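Local coordinates for putative carboxynorspermidine decarboxylase protein (PDB 3MT1), which probably catalyses the pyridoxal 5'-phosphate-dependent decarboxylation of carboxynorspermidine and carboxyspermidine to norspermidine and spermidine, at residues N84-V89 / A108-G113. Numbering follows the deposited sequence.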
ATOM      1  N   ASN B  84       6.989  17.915  17.740  1.00 52.12           N
ATOM      2  CA  ASN B  84       8.318  17.351  17.615  1.00 52.41           C
ATOM      3  C   ASN B  84       8.851  17.431  16.173  1.00 50.31           C
ATOM      4  O   ASN B  84       9.962  16.971  15.912  1.00 50.67           O
ATOM      5  CB  ASN B  84       8.309  15.882  18.098  1.00 53.63           C
ATOM      6  CG  ASN B  84       7.553  14.937  17.128  1.00 53.76           C
ATOM      7  OD1 ASN B  84       6.580  15.334  16.454  1.00 53.10           O
ATOM      8  ND2 ASN B  84       8.012  13.690  17.049  1.00 54.77           N
ATOM      9  N   GLU B  85       8.062  17.983  15.246  1.00 48.31           N
ATOM     10  CA  GLU B  85       8.469  18.099  13.839  1.00 46.61           C
ATOM     11  C   GLU B  85       8.504  19.534  13.301  1.00 45.32           C
ATOM     12  O   GLU B  85       9.368  19.881  12.497  1.00 44.04           O
ATOM     13  CB  GLU B  85       7.564  17.251  12.932  1.00 45.86           C
ATOM     14  CG  GLU B  85       7.698  15.734  13.142  1.00 48.75           C
ATOM     15  CD  GLU B  85       6.970  14.916  12.076  1.00 52.60           C
ATOM     16  OE1 GLU B  85       6.301  15.544  11.204  1.00 52.81           O
ATOM     17  OE2 GLU B  85       7.064  13.652  12.102  1.00 53.13           O
ATOM     18  N   ILE B  86       7.537  20.339  13.734  1.00 45.37           N
ATOM     19  CA  ILE B  86       7.346  21.712  13.259  1.00 44.68           C
ATOM     20  C   ILE B  86       8.626  22.502  13.010  1.00 45.29           C
ATOM     21  O   ILE B  86       8.746  23.190  11.983  1.00 44.97           O
ATOM     22  CB  ILE B  86       6.416  22.539  14.218  1.00 46.03           C
ATOM     23  CG1 ILE B  86       5.926  23.843  13.570  1.00 44.11           C
ATOM     24  CG2 ILE B  86       7.109  22.862  15.546  1.00 46.21           C
ATOM     25  CD1 ILE B  86       5.293  23.707  12.212  1.00 41.12           C
ATOM     26  N   ASP B  87       9.568  22.415  13.942  1.00 46.30           N
ATOM     27  CA  ASP B  87      10.757  23.216  13.856  1.00 47.39           C
ATOM     28  C   ASP B  87      11.595  22.752  12.690  1.00 46.20           C
ATOM     29  O   ASP B  87      12.178  23.571  11.986  1.00 46.89           O
ATOM     30  CB  ASP B  87      11.547  23.197  15.173  1.00 49.96           C
ATOM     31  CG  ASP B  87      11.195  24.412  16.111  1.00 55.36           C
ATOM     32  OD1 ASP B  87      11.291  25.592  15.640  1.00 59.66           O
ATOM     33  OD2 ASP B  87      10.852  24.196  17.319  1.00 58.56           O
ATOM     34  N   GLU B  88      11.638  21.446  12.453  1.00 44.94           N
ATOM     35  CA  GLU B  88      12.391  20.954  11.346  1.00 43.71           C
ATOM     36  C   GLU B  88      11.649  21.280  10.061  1.00 41.93           C
ATOM     37  O   GLU B  88      12.259  21.594   9.032  1.00 40.69           O
ATOM     38  CB  GLU B  88      12.653  19.467  11.459  1.00 44.39           C
ATOM     39  CG  GLU B  88      13.825  19.053  10.588  1.00 48.66           C
ATOM     40  CD  GLU B  88      14.072  17.546  10.558  1.00 56.81           C
ATOM     41  OE1 GLU B  88      13.956  16.891  11.649  1.00 58.85           O
ATOM     42  OE2 GLU B  88      14.394  17.027   9.441  1.00 56.99           O
ATOM     43  N   VAL B  89      10.327  21.237  10.108  1.00 40.40           N
ATOM     44  CA  VAL B  89       9.606  21.572   8.912  1.00 38.58           C
ATOM     45  C   VAL B  89       9.980  23.009   8.536  1.00 39.15           C
ATOM     46  O   VAL B  89      10.445  23.262   7.405  1.00 37.89           O
ATOM     47  CB  VAL B  89       8.104  21.365   9.064  1.00 38.16           C
ATOM     48  CG1 VAL B  89       7.395  21.758   7.807  1.00 36.88           C
ATOM     49  CG2 VAL B  89       7.793  19.913   9.363  1.00 37.21           C
ATOM     50  N   ALA B 108       2.234  29.634  14.779  1.00 56.15           N
ATOM     51  CA  ALA B 108       2.656  30.999  14.421  1.00 56.68           C
ATOM     52  C   ALA B 108       4.077  31.330  14.866  1.00 57.27           C
ATOM     53  O   ALA B 108       4.930  31.638  14.021  1.00 56.94           O
ATOM     54  CB  ALA B 108       1.704  32.005  14.999  1.00 58.37           C
ATOM     55  N   ASP B 109       4.330  31.257  16.178  1.00 58.34           N
ATOM     56  CA  ASP B 109       5.649  31.596  16.735  1.00 58.68           C
ATOM     57  C   ASP B 109       6.813  30.869  16.075  1.00 56.72           C
ATOM     58  O   ASP B 109       7.777  31.494  15.646  1.00 57.13           O
ATOM     59  CB  ASP B 109       5.689  31.428  18.258  1.00 60.57           C
ATOM     60  CG  ASP B 109       5.210  32.655  18.973  1.00 63.36           C
ATOM     61  OD1 ASP B 109       5.142  33.718  18.335  1.00 64.03           O
ATOM     62  OD2 ASP B 109       4.907  32.574  20.175  1.00 67.40           O
ATOM     63  N   LYS B 110       6.713  29.555  15.978  1.00 55.39           N
ATOM     64  CA  LYS B 110       7.759  28.750  15.363  1.00 53.82           C
ATOM     65  C   LYS B 110       7.978  29.045  13.864  1.00 51.79           C
ATOM     66  O   LYS B 110       9.115  28.975  13.373  1.00 50.82           O
ATOM     67  CB  LYS B 110       7.470  27.278  15.609  1.00 53.13           C
ATOM     68  CG  LYS B 110       7.978  26.827  16.943  1.00 55.10           C
ATOM     69  CD  LYS B 110       7.133  25.696  17.501  1.00 57.37           C
ATOM     70  CE  LYS B 110       7.855  24.927  18.626  1.00 59.52           C
ATOM     71  NZ  LYS B 110       8.725  25.831  19.431  1.00 60.90           N
ATOM     72  N   ALA B 111       6.901  29.416  13.170  1.00 50.48           N
ATOM     73  CA  ALA B 111       6.952  29.693  11.736  1.00 49.32           C
ATOM     74  C   ALA B 111       7.241  31.174  11.445  1.00 50.29           C
ATOM     75  O   ALA B 111       7.103  31.636  10.306  1.00 50.00           O
ATOM     76  CB  ALA B 111       5.640  29.242  11.072  1.00 48.02           C
ATOM     77  N   ALA B 112       7.642  31.914  12.479  1.00 51.55           N
ATOM     78  CA  ALA B 112       7.795  33.363  12.391  1.00 52.12           C
ATOM     79  C   ALA B 112       8.762  33.832  11.302  1.00 51.27           C
ATOM     80  O   ALA B 112       8.583  34.908  10.756  1.00 51.90           O
ATOM     81  CB  ALA B 112       8.205  33.935  13.741  1.00 53.47           C
ATOM     82  N   GLY B 113       9.784  33.044  10.989  1.00 50.14           N
ATOM     83  CA  GLY B 113      10.804  33.513  10.053  1.00 49.70           C
ATOM     84  C   GLY B 113      10.462  33.408   8.577  1.00 48.09           C
ATOM     85  O   GLY B 113      11.155  33.956   7.741  1.00 48.58           O
TER
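Asp87, on helix 83-92, and Lys110, in a type I beta turn running from Asp109 to Ala112, bring the two backbones to their nearest approach, with 6.5 Å between their CA atoms. Side chains alone bridge the gap, and one lysine does nearly all the work, for a lysine can set its methylenes against an apolar neighbour while its ammonium meets a carboxylate. Its methylene portion lies against Ile86 through the CG2 branch, which sits 3.4 Å from Lys110 CD. With CG1 of Ile86 anti to the backbone N (chi1 -166°), the CG2 methyl is the branch that meets the lysine. Asp87 crosses the same chain at about a right angle. Asp87 OD2 lies 3.4 Å from Lys110 NZ in a salt bridge, and the same oxygen is equally near Lys110 CE, while OD1 faces the CG methylene at 3.8 Å. A bend at the last torsion of the lysine (chi4 34°) folds the ammonium back rather than extending it. Both charged residues are exposed, so solvent probably weakens the attraction. Ile86, by contrast, is buried and also packs on Tyr81 and on Ile96 of strand 95-98, a strand that Ala111 touches as well. The contact thus joins helix 83-92 to the loop that leads from helix 101-107 into strand 115-119, on the outside of the eight-stranded parallel barrel that forms the alpha/beta (TIM) barrel domain of this class-II decarboxylase.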